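Local atomic coordinates of Baccell_00875 (Bacteroides cellulosilyticus DSM 14838, PDB entry 5NO8), a protein that probably cleaves, as a polysaccharide lyase, the linkage between capping L-rhamnose and glucuronic acid on the side chains of complex arabinogalactan proteins. Residues N446-E456 against Q484-P495. Sequence-based numbering, arbitrary orientation.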
loop_
_atom_site.group_PDB
_atom_site.type_symbol
_atom_site.label_atom_id
_atom_site.label_comp_id
_atom_site.label_asym_id
_atom_site.label_seq_id
_atom_site.Cartn_x
_atom_site.Cartn_y
_atom_site.Cartn_z
ATOM N N ASN A 446 -16.223 21.509 -4.305
ATOM C CA ASN A 446 -15.116 22.410 -4.517
ATOM C C ASN A 446 -14.060 21.935 -3.522
ATOM O O ASN A 446 -14.162 22.195 -2.326
ATOM C CB ASN A 446 -15.565 23.860 -4.277
ATOM C CG ASN A 446 -14.456 24.876 -4.482
ATOM O OD1 ASN A 446 -13.361 24.553 -4.918
ATOM N ND2 ASN A 446 -14.746 26.133 -4.149
ATOM N N ARG A 447 -13.047 21.223 -4.026
ATOM C CA ARG A 447 -12.142 20.410 -3.202
ATOM C C ARG A 447 -10.692 20.837 -3.420
ATOM O O ARG A 447 -10.238 20.923 -4.553
ATOM C CB ARG A 447 -12.359 18.953 -3.618
ATOM C CG ARG A 447 -11.379 17.910 -3.126
ATOM C CD ARG A 447 -11.645 16.636 -3.901
ATOM N NE ARG A 447 -10.921 15.459 -3.436
ATOM C CZ ARG A 447 -10.365 14.529 -4.235
ATOM N NH1 ARG A 447 -9.779 13.469 -3.685
ATOM N NH2 ARG A 447 -10.377 14.648 -5.578
ATOM N N GLY A 448 -9.956 21.062 -2.336
ATOM C CA GLY A 448 -8.635 21.700 -2.405
ATOM C C GLY A 448 -7.599 20.923 -3.199
ATOM O O GLY A 448 -6.735 21.513 -3.844
ATOM N N TYR A 449 -7.693 19.601 -3.133
ATOM C CA TYR A 449 -6.785 18.698 -3.859
ATOM C C TYR A 449 -6.784 19.021 -5.345
ATOM O O TYR A 449 -5.724 19.024 -5.985
ATOM C CB TYR A 449 -7.214 17.228 -3.671
ATOM C CG TYR A 449 -6.968 16.642 -2.286
ATOM C CD1 TYR A 449 -5.679 16.338 -1.865
ATOM C CD2 TYR A 449 -8.032 16.342 -1.415
ATOM C CE1 TYR A 449 -5.431 15.788 -0.614
ATOM C CE2 TYR A 449 -7.794 15.764 -0.155
ATOM C CZ TYR A 449 -6.485 15.497 0.236
ATOM O OH TYR A 449 -6.192 14.949 1.462
ATOM N N ASN A 450 -7.959 19.323 -5.889
ATOM C CA ASN A 450 -8.125 19.432 -7.327
ATOM C C ASN A 450 -7.337 20.602 -7.901
ATOM O O ASN A 450 -6.899 20.531 -9.052
ATOM C CB ASN A 450 -9.602 19.567 -7.712
ATOM C CG ASN A 450 -10.433 18.365 -7.312
ATOM O OD1 ASN A 450 -9.902 17.303 -6.952
ATOM N ND2 ASN A 450 -11.752 18.513 -7.398
ATOM N N TYR A 451 -7.126 21.648 -7.102
ATOM C CA TYR A 451 -6.434 22.862 -7.563
ATOM C C TYR A 451 -4.949 22.638 -7.838
ATOM O O TYR A 451 -4.374 23.266 -8.736
ATOM C CB TYR A 451 -6.543 23.969 -6.519
ATOM C CG TYR A 451 -7.934 24.549 -6.384
ATOM C CD1 TYR A 451 -8.962 23.812 -5.789
ATOM C CD2 TYR A 451 -8.224 25.842 -6.853
ATOM C CE1 TYR A 451 -10.237 24.331 -5.665
ATOM C CE2 TYR A 451 -9.501 26.380 -6.726
ATOM C CZ TYR A 451 -10.505 25.623 -6.132
ATOM O OH TYR A 451 -11.778 26.125 -6.002
ATOM N N MET A 452 -4.311 21.800 -7.020
ATOM C CA MET A 452 -2.877 21.520 -7.175
ATOM C C MET A 452 -2.599 20.833 -8.491
ATOM O O MET A 452 -1.589 21.104 -9.130
ATOM C CB MET A 452 -2.361 20.625 -6.060
ATOM C CG MET A 452 -2.518 21.181 -4.656
ATOM S SD MET A 452 -1.941 22.896 -4.491
ATOM C CE MET A 452 -3.431 23.815 -4.829
ATOM N N TRP A 453 -3.494 19.929 -8.860
ATOM C CA TRP A 453 -3.316 19.094 -10.050
ATOM C C TRP A 453 -3.612 19.896 -11.309
ATOM O O TRP A 453 -2.897 19.772 -12.302
ATOM C CB TRP A 453 -4.189 17.852 -9.968
ATOM C CG TRP A 453 -3.903 17.011 -8.750
ATOM C CD1 TRP A 453 -2.682 16.799 -8.152
ATOM C CD2 TRP A 453 -4.862 16.291 -7.976
ATOM N NE1 TRP A 453 -2.833 15.978 -7.068
ATOM C CE2 TRP A 453 -4.161 15.653 -6.934
ATOM C CE3 TRP A 453 -6.249 16.115 -8.070
ATOM C CZ2 TRP A 453 -4.803 14.842 -5.985
ATOM C CZ3 TRP A 453 -6.889 15.323 -7.122
ATOM C CH2 TRP A 453 -6.158 14.688 -6.097
ATOM N N VAL A 454 -4.643 20.745 -11.254
ATOM C CA VAL A 454 -4.892 21.692 -12.335
ATOM C C VAL A 454 -3.710 22.637 -12.520
ATOM O O VAL A 454 -3.297 22.873 -13.643
ATOM C CB VAL A 454 -6.207 22.482 -12.130
ATOM C CG1 VAL A 454 -6.292 23.665 -13.108
ATOM C CG2 VAL A 454 -7.378 21.565 -12.346
ATOM N N ALA A 455 -3.170 23.183 -11.438
ATOM C CA ALA A 455 -2.010 24.060 -11.512
ATOM C C ALA A 455 -0.780 23.367 -12.070
ATOM O O ALA A 455 -0.048 23.929 -12.894
ATOM C CB ALA A 455 -1.683 24.618 -10.152
ATOM N N GLU A 456 -0.545 22.141 -11.619
ATOM C CA GLU A 456 0.543 21.350 -12.165
ATOM C C GLU A 456 0.367 21.247 -13.660
ATOM O O GLU A 456 1.311 21.512 -14.387
ATOM C CB GLU A 456 0.597 19.945 -11.549
ATOM C CG GLU A 456 1.545 18.991 -12.277
ATOM C CD GLU A 456 2.786 18.565 -11.524
ATOM O OE1 GLU A 456 2.850 18.649 -10.270
ATOM O OE2 GLU A 456 3.727 18.085 -12.215
ATOM N N GLN A 484 -9.281 30.363 -0.671
ATOM C CA GLN A 484 -10.454 29.633 -0.220
ATOM C C GLN A 484 -10.173 28.650 0.903
ATOM O O GLN A 484 -11.019 28.458 1.776
ATOM C CB GLN A 484 -11.088 28.863 -1.368
ATOM C CG GLN A 484 -11.626 29.724 -2.489
ATOM C CD GLN A 484 -12.077 28.893 -3.662
ATOM O OE1 GLN A 484 -11.312 28.661 -4.607
ATOM N NE2 GLN A 484 -13.311 28.434 -3.618
ATOM N N PHE A 485 -9.019 27.986 0.846
ATOM C CA PHE A 485 -8.713 26.880 1.755
ATOM C C PHE A 485 -7.676 27.218 2.795
ATOM O O PHE A 485 -7.447 26.423 3.681
ATOM C CB PHE A 485 -8.261 25.635 0.949
ATOM C CG PHE A 485 -9.323 25.088 0.042
ATOM C CD1 PHE A 485 -9.490 25.591 -1.237
ATOM C CD2 PHE A 485 -10.160 24.060 0.463
ATOM C CE1 PHE A 485 -10.478 25.102 -2.074
ATOM C CE2 PHE A 485 -11.148 23.571 -0.357
ATOM C CZ PHE A 485 -11.309 24.079 -1.642
ATOM N N GLY A 486 -7.050 28.388 2.701
ATOM C CA GLY A 486 -5.990 28.772 3.626
ATOM C C GLY A 486 -4.676 28.075 3.314
ATOM O O GLY A 486 -4.512 27.514 2.228
ATOM N N TYR A 487 -3.779 28.075 4.294
ATOM C CA TYR A 487 -2.381 27.684 4.136
ATOM C C TYR A 487 -1.980 26.306 4.685
ATOM O O TYR A 487 -0.889 25.834 4.407
ATOM C CB TYR A 487 -1.503 28.782 4.737
ATOM C CG TYR A 487 -1.560 30.014 3.874
ATOM C CD1 TYR A 487 -0.821 30.078 2.698
ATOM C CD2 TYR A 487 -2.407 31.078 4.178
ATOM C CE1 TYR A 487 -0.889 31.182 1.867
ATOM C CE2 TYR A 487 -2.482 32.193 3.348
ATOM C CZ TYR A 487 -1.711 32.237 2.195
ATOM O OH TYR A 487 -1.754 33.312 1.341
ATOM N N GLY A 488 -2.855 25.647 5.425
ATOM C CA GLY A 488 -2.498 24.384 6.088
ATOM C C GLY A 488 -3.186 23.158 5.523
ATOM O O GLY A 488 -3.368 22.182 6.259
ATOM N N PHE A 489 -3.585 23.198 4.242
ATOM C CA PHE A 489 -4.205 22.037 3.586
ATOM C C PHE A 489 -3.051 21.158 3.086
ATOM O O PHE A 489 -2.164 21.636 2.368
ATOM C CB PHE A 489 -5.116 22.491 2.436
ATOM C CG PHE A 489 -6.091 21.434 1.936
ATOM C CD1 PHE A 489 -5.657 20.373 1.124
ATOM C CD2 PHE A 489 -7.452 21.536 2.210
ATOM C CE1 PHE A 489 -6.559 19.425 0.642
ATOM C CE2 PHE A 489 -8.355 20.601 1.724
ATOM C CZ PHE A 489 -7.911 19.535 0.944
ATOM N N TYR A 490 -3.071 19.879 3.453
ATOM C CA TYR A 490 -1.996 18.941 3.129
ATOM C C TYR A 490 -2.272 18.305 1.768
ATOM O O TYR A 490 -2.492 17.084 1.643
ATOM C CB TYR A 490 -1.871 17.875 4.204
ATOM C CG TYR A 490 -1.251 18.356 5.494
ATOM C CD1 TYR A 490 -1.883 19.306 6.304
ATOM C CD2 TYR A 490 -0.031 17.854 5.908
ATOM C CE1 TYR A 490 -1.282 19.741 7.488
ATOM C CE2 TYR A 490 0.574 18.277 7.090
ATOM C CZ TYR A 490 -0.057 19.226 7.881
ATOM O OH TYR A 490 0.571 19.622 9.058
ATOM N N ALA A 491 -2.210 19.123 0.737
ATOM C CA ALA A 491 -2.606 18.682 -0.600
ATOM C C ALA A 491 -1.489 17.826 -1.185
ATOM O O ALA A 491 -0.325 18.017 -0.853
ATOM C CB ALA A 491 -2.858 19.888 -1.494
ATOM N N ILE A 492 -1.868 16.921 -2.088
ATOM C CA ILE A 492 -0.927 16.046 -2.751
ATOM C C ILE A 492 -0.310 16.755 -3.969
ATOM O O ILE A 492 -1.028 17.292 -4.829
ATOM C CB ILE A 492 -1.615 14.759 -3.228
ATOM C CG1 ILE A 492 -2.176 13.977 -2.027
ATOM C CG2 ILE A 492 -0.620 13.902 -4.018
ATOM C CD1 ILE A 492 -3.291 13.035 -2.404
ATOM N N GLY A 493 1.013 16.724 -4.040
ATOM C CA GLY A 493 1.730 17.218 -5.204
ATOM C C GLY A 493 1.565 18.717 -5.373
ATOM O O GLY A 493 1.291 19.201 -6.472
ATOM N N ILE A 494 1.710 19.459 -4.276
ATOM C CA ILE A 494 1.719 20.920 -4.368
ATOM C C ILE A 494 2.938 21.232 -5.249
ATOM O O ILE A 494 4.039 20.820 -4.908
ATOM C CB ILE A 494 1.861 21.567 -2.982
ATOM C CG1 ILE A 494 0.623 21.242 -2.127
ATOM C CG2 ILE A 494 2.048 23.078 -3.127
ATOM C CD1 ILE A 494 0.829 21.454 -0.640
ATOM N N PRO A 495 2.737 21.889 -6.409
ATOM C CA PRO A 495 3.844 22.034 -7.366
ATOM C C PRO A 495 4.836 23.178 -7.039
ATOM O O PRO A 495 4.916 24.172 -7.773
ATOM C CB PRO A 495 3.109 22.260 -8.693
ATOM C CG PRO A 495 1.859 22.962 -8.296
ATOM C CD PRO A 495 1.462 22.379 -6.974
HETATM O O HOH W 1 -3.628 17.772 -4.324
HETATM O O HOH W 2 -3.660 14.905 2.161
HETATM O O HOH W 3 0.849 17.590 -8.652
#
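Phe485, in the last turn of helix 469-485, lays one ring face over Gly448, whose CA sits 3.7 Å from the ring centroid as a CH-pi contact. The edge of Phe485 also meets the face of Tyr451 in an offset edge-to-face pair, planes at 65°. Phe489, its CG swung opposite the backbone N (chi1 -164°), which carries the ring over to Tyr449, drives its edge into the Tyr449 face, centroids 5.1 Å apart. A water accepts from Tyr449 OH and donates to Tyr490 O; a leucine in place of Tyr449 would probably leave this water without its phenol and the Phe489 edge without a ring face. Next along the chain, Ala491 CB presses tightly on Met452 CG at 3.4 Å. The loop leaves one helix of the alpha-helical domain and runs along the first turns of the preceding helix, 448-465, before entering helix 496-505. Ile492 sets CD1 beside Tyr449 CE1 at 3.9 Å, and a second water donates to both Ile492 O and Tyr449 O. A third water bridges Gly493 O to Glu456 OE1, while Glu456 OE2 bonds Gln460. Ile494 CG1 lies alongside Met452 SD, and Pro495 CG approaches Ala455 CB at 4.3 Å.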